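Local coordinates for protein CopC (Methylosinus trichosporium OB3b, PDB 5ICU) that binds copper(II) at its N terminus and probably serves as a periplasmic copper carrier in metal homeostasis, at residues H1-P9 with F77-V87; I37-V48 with L61-S72. All blocks are in the same frame, centred on the assembly; numbering follows the deposited sequence.

Contact 1: H1-P9 with F77-V87; sequences HSFLVDASP and FRVLSSDGHIV. With CU (copper (II) ion), chain B.
The copper site of CopC closes this contact: His1, at the very N terminus, meets Asp83 and His85 from the hairpin loop joining strands 71-80 and 86-95 around one copper(II) ion. His1 grips the metal twice, through its backbone N at 2.0 Å from the copper and through its ring ND1, the amino-terminal chelate that also begins the histidine brace of copper monooxygenases. Its CG lies beside the backbone N (chi1 -69°), which brings ND1 round to the metal that the amino group already holds. His85 ND1 binds at 2.0 Å from the copper, Asp83 OD2 at a longer 2.3 Å, and a water adds a fifth ligand. The two imidazole planes are inclined at 55°, and His85 CB sits over one face of the His1 ring in a CH-pi contact, 3.7 Å from its centroid. Asp83 sits in a type I turn from Ser81 to Gly84 in the hairpin, with His85 directly after it, and in an Asx turn Asp83 OD1 takes the His85 N-H from above the carboxylate plane. Next to the metal site, Ser81 OG accepts the Ser2 N-H at 2.9 Å and itself donates to His85 O, which Ser81 N reaches from the opposite face of the carbonyl. With Ser81 replaced by an alanine, the Ser2 N-H would probably lose its acceptor, and His85 O one of its two donors. Ser2 OG turns to Gly29 O. Val87 CG2 lies 3.7 Å from Ser2 O, a buried carbonyl oxygen without a polar partner in the model. Farther along, Leu4 CB and CD2 pack on Phe77 CZ, the CB at 3.8 Å, at the start of strand 4-8, where it faces strand 71-80 of the other sheet.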
# COMPACT_ATOMS: atom_id res chain seq x y z
N HIS A 1 -2.79 -18.09 -6.00
CA HIS A 1 -2.60 -16.95 -5.08
C HIS A 1 -1.67 -15.96 -5.72
O HIS A 1 -0.60 -16.34 -6.22
CB HIS A 1 -1.95 -17.41 -3.79
CG HIS A 1 -2.83 -18.26 -2.94
ND1 HIS A 1 -3.64 -19.25 -3.44
CD2 HIS A 1 -3.06 -18.21 -1.62
CE1 HIS A 1 -4.26 -19.84 -2.43
NE2 HIS A 1 -3.92 -19.23 -1.33
N SER A 2 -2.07 -14.70 -5.69
CA SER A 2 -1.26 -13.59 -6.21
C SER A 2 -0.58 -12.94 -5.05
O SER A 2 -1.13 -12.08 -4.40
CB SER A 2 -2.15 -12.63 -6.96
OG SER A 2 -2.62 -13.28 -8.11
N PHE A 3 0.59 -13.44 -4.70
CA PHE A 3 1.35 -12.93 -3.56
C PHE A 3 2.03 -11.61 -3.85
O PHE A 3 2.44 -11.36 -4.97
CB PHE A 3 2.40 -13.96 -3.15
CG PHE A 3 1.81 -15.23 -2.53
CD1 PHE A 3 1.09 -15.14 -1.36
CD2 PHE A 3 1.95 -16.47 -3.12
CE1 PHE A 3 0.52 -16.28 -0.79
CE2 PHE A 3 1.39 -17.62 -2.53
CZ PHE A 3 0.68 -17.47 -1.34
N LEU A 4 2.26 -10.78 -2.83
CA LEU A 4 3.00 -9.56 -3.04
C LEU A 4 4.42 -9.89 -3.47
O LEU A 4 5.10 -10.73 -2.82
CB LEU A 4 3.06 -8.75 -1.73
CG LEU A 4 3.67 -7.36 -1.87
CD1 LEU A 4 2.76 -6.37 -2.61
CD2 LEU A 4 4.03 -6.82 -0.48
N VAL A 5 4.91 -9.22 -4.53
CA VAL A 5 6.31 -9.39 -4.94
C VAL A 5 7.10 -8.12 -4.98
O VAL A 5 8.33 -8.19 -5.01
CB VAL A 5 6.44 -10.14 -6.28
CG1 VAL A 5 5.84 -11.54 -6.17
CG2 VAL A 5 5.85 -9.35 -7.44
N ASP A 6 6.46 -6.97 -4.97
CA ASP A 6 7.16 -5.68 -4.89
C ASP A 6 6.23 -4.63 -4.35
O ASP A 6 5.05 -4.72 -4.55
CB ASP A 6 7.70 -5.26 -6.27
CG ASP A 6 8.91 -4.31 -6.18
OD1 ASP A 6 9.42 -4.03 -5.08
OD2 ASP A 6 9.32 -3.85 -7.25
N ALA A 7 6.77 -3.61 -3.71
CA ALA A 7 5.97 -2.52 -3.19
C ALA A 7 6.79 -1.26 -3.12
O ALA A 7 8.00 -1.32 -2.93
CB ALA A 7 5.46 -2.88 -1.82
N SER A 8 6.09 -0.14 -3.26
CA SER A 8 6.65 1.20 -3.04
C SER A 8 5.68 2.03 -2.22
O SER A 8 4.56 2.20 -2.64
CB SER A 8 6.86 1.91 -4.39
OG SER A 8 7.30 3.23 -4.16
N PRO A 9 6.07 2.56 -1.05
CA PRO A 9 7.28 2.16 -0.32
C PRO A 9 7.32 0.67 -0.00
O PRO A 9 6.27 0.04 -0.01
CB PRO A 9 7.18 2.99 0.96
CG PRO A 9 6.17 4.03 0.69
CD PRO A 9 5.20 3.41 -0.23
N PHE A 77 -3.15 -5.02 3.15
CA PHE A 77 -3.85 -5.29 1.89
C PHE A 77 -4.57 -6.61 1.97
O PHE A 77 -4.12 -7.52 2.61
CB PHE A 77 -2.93 -5.19 0.67
CG PHE A 77 -1.74 -6.08 0.74
CD1 PHE A 77 -0.56 -5.62 1.31
CD2 PHE A 77 -1.74 -7.40 0.25
CE1 PHE A 77 0.56 -6.42 1.42
CE2 PHE A 77 -0.61 -8.20 0.35
CZ PHE A 77 0.52 -7.71 0.96
N ARG A 78 -5.69 -6.67 1.25
CA ARG A 78 -6.46 -7.89 1.19
C ARG A 78 -7.04 -7.94 -0.22
O ARG A 78 -7.94 -7.15 -0.55
CB ARG A 78 -7.53 -7.82 2.25
CG ARG A 78 -8.24 -9.21 2.51
CD ARG A 78 -9.05 -9.24 3.80
NE ARG A 78 -9.73 -10.53 3.98
CZ ARG A 78 -10.87 -10.90 3.41
NH1 ARG A 78 -11.52 -10.09 2.60
NH2 ARG A 78 -11.37 -12.11 3.64
N VAL A 79 -6.47 -8.79 -1.06
CA VAL A 79 -6.73 -8.77 -2.48
C VAL A 79 -7.42 -10.05 -2.91
O VAL A 79 -7.20 -11.10 -2.32
CB VAL A 79 -5.44 -8.53 -3.31
CG1 VAL A 79 -4.77 -7.23 -2.88
CG2 VAL A 79 -4.46 -9.69 -3.21
N LEU A 80 -8.22 -9.92 -3.97
CA LEU A 80 -8.81 -11.11 -4.63
C LEU A 80 -7.97 -11.44 -5.84
O LEU A 80 -7.90 -10.66 -6.77
CB LEU A 80 -10.28 -10.86 -5.00
CG LEU A 80 -10.96 -12.09 -5.64
CD1 LEU A 80 -10.99 -13.28 -4.75
CD2 LEU A 80 -12.32 -11.71 -6.10
N SER A 81 -7.30 -12.58 -5.80
CA SER A 81 -6.46 -13.03 -6.93
C SER A 81 -7.32 -13.46 -8.09
O SER A 81 -8.46 -13.88 -7.93
CB SER A 81 -5.60 -14.21 -6.50
OG SER A 81 -4.86 -13.97 -5.31
N SER A 82 -6.73 -13.42 -9.28
CA SER A 82 -7.47 -13.79 -10.49
C SER A 82 -7.80 -15.26 -10.46
O SER A 82 -8.76 -15.66 -11.17
CB SER A 82 -6.70 -13.38 -11.75
OG SER A 82 -6.57 -11.96 -11.81
N ASP A 83 -7.11 -16.09 -9.68
CA ASP A 83 -7.44 -17.50 -9.60
C ASP A 83 -8.48 -17.80 -8.56
O ASP A 83 -8.73 -18.99 -8.25
CB ASP A 83 -6.17 -18.33 -9.39
CG ASP A 83 -5.63 -18.26 -7.97
OD1 ASP A 83 -6.01 -17.32 -7.21
OD2 ASP A 83 -4.77 -19.12 -7.63
N GLY A 84 -9.11 -16.76 -7.98
CA GLY A 84 -10.17 -16.90 -7.04
C GLY A 84 -9.78 -16.92 -5.58
O GLY A 84 -10.63 -17.12 -4.74
N HIS A 85 -8.49 -16.76 -5.23
CA HIS A 85 -8.00 -16.92 -3.85
C HIS A 85 -7.64 -15.61 -3.22
O HIS A 85 -7.09 -14.73 -3.88
CB HIS A 85 -6.80 -17.87 -3.83
CG HIS A 85 -7.11 -19.18 -4.49
ND1 HIS A 85 -6.15 -19.89 -5.16
CD2 HIS A 85 -8.27 -19.86 -4.67
CE1 HIS A 85 -6.70 -20.97 -5.72
NE2 HIS A 85 -7.98 -20.97 -5.42
N ILE A 86 -8.00 -15.48 -1.96
CA ILE A 86 -7.77 -14.24 -1.22
C ILE A 86 -6.38 -14.27 -0.59
O ILE A 86 -5.97 -15.28 -0.02
CB ILE A 86 -8.85 -14.07 -0.13
CG1 ILE A 86 -10.24 -14.06 -0.76
CG2 ILE A 86 -8.59 -12.82 0.70
CD1 ILE A 86 -11.35 -14.30 0.23
N VAL A 87 -5.69 -13.14 -0.71
CA VAL A 87 -4.38 -12.94 -0.12
C VAL A 87 -4.41 -11.68 0.78
O VAL A 87 -4.80 -10.60 0.32
CB VAL A 87 -3.29 -12.79 -1.20
CG1 VAL A 87 -1.97 -12.35 -0.60
CG2 VAL A 87 -3.14 -14.09 -2.00
CU CU B . -4.28 -19.34 -5.40
O HOH W 1 -3.27 -21.41 -5.97

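Contact 2: I37-V48 with L61-S72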
# COMPACT_ATOMS: atom_id res chain seq x y z
N ILE A 37 -6.57 -1.87 -0.05
CA ILE A 37 -5.31 -1.45 0.55
C ILE A 37 -5.71 -0.40 1.57
O ILE A 37 -6.50 0.50 1.28
CB ILE A 37 -4.34 -0.84 -0.48
CG1 ILE A 37 -4.17 -1.74 -1.70
CG2 ILE A 37 -3.00 -0.56 0.19
CD1 ILE A 37 -3.45 -1.11 -2.86
N SER A 38 -5.07 -0.48 2.73
CA SER A 38 -5.29 0.50 3.79
C SER A 38 -3.97 1.00 4.33
O SER A 38 -3.00 0.25 4.42
CB SER A 38 -6.03 -0.10 4.99
OG SER A 38 -7.30 -0.60 4.60
N ILE A 39 -3.91 2.27 4.72
CA ILE A 39 -2.80 2.80 5.49
C ILE A 39 -3.28 3.08 6.88
O ILE A 39 -4.30 3.76 7.07
CB ILE A 39 -2.26 4.10 4.86
CG1 ILE A 39 -1.79 3.85 3.41
CG2 ILE A 39 -1.15 4.71 5.70
CD1 ILE A 39 -1.37 5.10 2.68
N LEU A 40 -2.54 2.56 7.85
CA LEU A 40 -2.78 2.76 9.30
C LEU A 40 -1.69 3.62 9.85
O LEU A 40 -0.55 3.48 9.47
CB LEU A 40 -2.79 1.42 10.06
CG LEU A 40 -3.68 0.33 9.54
CD1 LEU A 40 -3.55 -0.89 10.45
CD2 LEU A 40 -5.12 0.77 9.37
N ASP A 41 -2.03 4.55 10.74
CA ASP A 41 -0.99 5.32 11.44
C ASP A 41 -0.40 4.56 12.60
O ASP A 41 -0.72 3.39 12.79
CB ASP A 41 -1.53 6.73 11.82
CG ASP A 41 -2.43 6.74 13.03
OD1 ASP A 41 -2.55 5.76 13.74
OD2 ASP A 41 -3.07 7.82 13.29
N SER A 42 0.51 5.19 13.33
CA SER A 42 1.26 4.51 14.36
C SER A 42 0.46 4.12 15.56
O SER A 42 0.97 3.41 16.40
CB SER A 42 2.45 5.38 14.79
OG SER A 42 2.04 6.54 15.44
N THR A 43 -0.79 4.58 15.65
CA THR A 43 -1.75 4.11 16.69
C THR A 43 -2.72 3.04 16.16
O THR A 43 -3.54 2.49 16.89
CB THR A 43 -2.56 5.28 17.30
OG1 THR A 43 -3.54 5.76 16.39
CG2 THR A 43 -1.65 6.43 17.67
N GLY A 44 -2.63 2.74 14.88
CA GLY A 44 -3.52 1.83 14.20
C GLY A 44 -4.80 2.48 13.67
O GLY A 44 -5.66 1.77 13.21
N LYS A 45 -4.89 3.81 13.69
CA LYS A 45 -6.02 4.51 13.12
C LYS A 45 -5.98 4.41 11.60
O LYS A 45 -4.93 4.59 10.96
CB LYS A 45 -6.00 5.98 13.54
CG LYS A 45 -7.20 6.75 13.07
CD LYS A 45 -7.25 8.14 13.70
CE LYS A 45 -8.56 8.83 13.33
NZ LYS A 45 -8.70 9.06 11.87
N LEU A 46 -7.14 4.17 10.99
CA LEU A 46 -7.27 4.09 9.54
C LEU A 46 -7.11 5.48 8.94
O LEU A 46 -7.88 6.36 9.22
CB LEU A 46 -8.61 3.46 9.19
CG LEU A 46 -8.89 3.31 7.68
CD1 LEU A 46 -7.90 2.43 6.98
CD2 LEU A 46 -10.32 2.83 7.49
N VAL A 47 -6.09 5.64 8.11
CA VAL A 47 -5.83 6.92 7.41
C VAL A 47 -6.63 6.98 6.11
O VAL A 47 -7.30 7.98 5.82
CB VAL A 47 -4.33 7.09 7.15
CG1 VAL A 47 -4.07 8.39 6.37
CG2 VAL A 47 -3.56 7.15 8.48
N VAL A 48 -6.52 5.92 5.30
CA VAL A 48 -7.19 5.85 4.01
C VAL A 48 -7.29 4.40 3.59
O VAL A 48 -6.45 3.60 3.99
CB VAL A 48 -6.42 6.68 2.92
CG1 VAL A 48 -5.03 6.18 2.68
CG2 VAL A 48 -7.23 6.75 1.63
N LEU A 61 -1.60 -2.78 -8.22
CA LEU A 61 -2.62 -1.92 -7.61
C LEU A 61 -1.95 -0.69 -7.11
O LEU A 61 -0.79 -0.74 -6.66
CB LEU A 61 -3.32 -2.59 -6.43
CG LEU A 61 -4.20 -3.78 -6.73
CD1 LEU A 61 -4.63 -4.37 -5.43
CD2 LEU A 61 -5.39 -3.40 -7.61
N THR A 62 -2.70 0.41 -7.08
CA THR A 62 -2.21 1.63 -6.40
C THR A 62 -3.26 2.20 -5.45
O THR A 62 -4.47 1.92 -5.57
CB THR A 62 -1.79 2.72 -7.40
OG1 THR A 62 -2.92 3.15 -8.14
CG2 THR A 62 -0.69 2.27 -8.34
N LEU A 63 -2.77 2.96 -4.46
CA LEU A 63 -3.64 3.69 -3.54
C LEU A 63 -3.08 5.11 -3.44
O LEU A 63 -1.92 5.28 -3.04
CB LEU A 63 -3.65 3.01 -2.18
CG LEU A 63 -4.42 3.78 -1.08
CD1 LEU A 63 -5.87 3.94 -1.45
CD2 LEU A 63 -4.20 3.06 0.22
N ASP A 64 -3.92 6.11 -3.73
CA ASP A 64 -3.50 7.52 -3.55
C ASP A 64 -3.52 7.85 -2.07
O ASP A 64 -4.52 7.61 -1.38
CB ASP A 64 -4.45 8.41 -4.30
CG ASP A 64 -4.25 8.32 -5.80
OD1 ASP A 64 -3.22 7.78 -6.28
OD2 ASP A 64 -5.14 8.81 -6.51
N ALA A 65 -2.41 8.35 -1.55
CA ALA A 65 -2.33 8.68 -0.12
C ALA A 65 -2.60 10.16 0.07
O ALA A 65 -2.12 10.98 -0.68
CB ALA A 65 -0.96 8.34 0.43
N PRO A 66 -3.28 10.51 1.15
CA PRO A 66 -3.23 11.92 1.59
C PRO A 66 -1.86 12.25 2.13
O PRO A 66 -0.99 11.39 2.23
CB PRO A 66 -4.25 11.96 2.73
CG PRO A 66 -4.12 10.59 3.33
CD PRO A 66 -3.85 9.63 2.20
N GLU A 67 -1.62 13.51 2.42
CA GLU A 67 -0.40 13.94 3.03
C GLU A 67 -0.22 13.30 4.36
O GLU A 67 -1.10 13.44 5.23
CB GLU A 67 -0.41 15.47 3.16
CG GLU A 67 0.85 16.06 3.75
CD GLU A 67 2.10 15.90 2.90
OE1 GLU A 67 1.99 15.57 1.72
OE2 GLU A 67 3.22 16.21 3.40
N LEU A 68 0.86 12.55 4.50
CA LEU A 68 1.18 11.82 5.71
C LEU A 68 2.18 12.58 6.58
O LEU A 68 3.28 12.89 6.13
CB LEU A 68 1.76 10.45 5.37
CG LEU A 68 0.90 9.49 4.53
CD1 LEU A 68 1.61 8.18 4.43
CD2 LEU A 68 -0.49 9.32 5.09
N ALA A 69 1.80 12.77 7.84
CA ALA A 69 2.67 13.31 8.84
C ALA A 69 3.89 12.43 9.04
O ALA A 69 3.85 11.22 8.82
CB ALA A 69 1.90 13.45 10.14
N VAL A 70 4.99 13.00 9.45
CA VAL A 70 6.17 12.28 9.82
C VAL A 70 5.80 11.23 10.87
O VAL A 70 5.05 11.51 11.82
CB VAL A 70 7.26 13.29 10.33
CG1 VAL A 70 8.37 12.59 11.04
CG2 VAL A 70 7.78 14.14 9.19
N GLY A 71 6.35 10.04 10.69
CA GLY A 71 6.15 8.92 11.58
C GLY A 71 6.01 7.61 10.81
O GLY A 71 6.25 7.53 9.61
N SER A 72 5.66 6.57 11.56
CA SER A 72 5.57 5.23 10.99
C SER A 72 4.12 4.87 10.65
O SER A 72 3.16 5.36 11.28
CB SER A 72 6.14 4.21 11.95
OG SER A 72 5.27 3.98 13.03
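Strands 37-40 and 61-64 belong to different sheets and face each other with axes 8.1 Å apart at closest approach, their directions 41° apart, and no hydrogen bond passes between the two segments. Leu63 buries more surface here than any other residue of the two segments. It slides past Ile37 in the opposite direction; chi1 of 174°, which sets CG opposite the backbone N, carries its CD2 to 3.8 Å from Ile37 CG2 and against Ile37 O. Val48 meets the same methyl tip to tip through CG1. Ile37 CD1 reaches on to Leu61 CB at 3.9 Å, while Ile39 CD1 rests on Ala65 CB. A classic beta bulge sets Val47 and Val48 both opposite Ile39, and this turns the two valines together onto the segment after strand 61-64: Val48 CG1 touches Pro66 CD at 3.7 Å, and Val47 CG1 touches both Pro66 CG and Leu68 CD2. At the hairpin end, Asp41 OD1 takes bonds from Thr43 N, Thr43 OG1 and Lys45 N, pinning the Asp41-Gly44 turn whose Ser42 CB rests against Ser72 O. The contact packs one layer of a beta sandwich on the other: strand 21-26 lies beside 60-64 and sends Leu24 to Ile37 and Val22 to Ile39, while strand 71-80 borders 36-40 and supplies Tyr73 to Ile39 and Leu68.

How the contacts relate
From the N terminus the chain leaves the copper site, runs through strand 4-8 into the three-stranded sheet, and returns to that site only at 77-87, so contact 1 closes a long loop. Contact 2 lies wholly within this loop and closes a shorter one, from the hairpin 37-48 to 61-72. Strand 71-80 serves both: it begins in contact 2 and ends at the turn of contact 1. Their centres are about 19 Å apart, on opposite sides of the chain's centre, yet they touch where Val79 CG1 packs 3.8 Å from Leu61 CD1. Each spans the two sheets, contact 1 at the metal end and contact 2 across the sandwich interior.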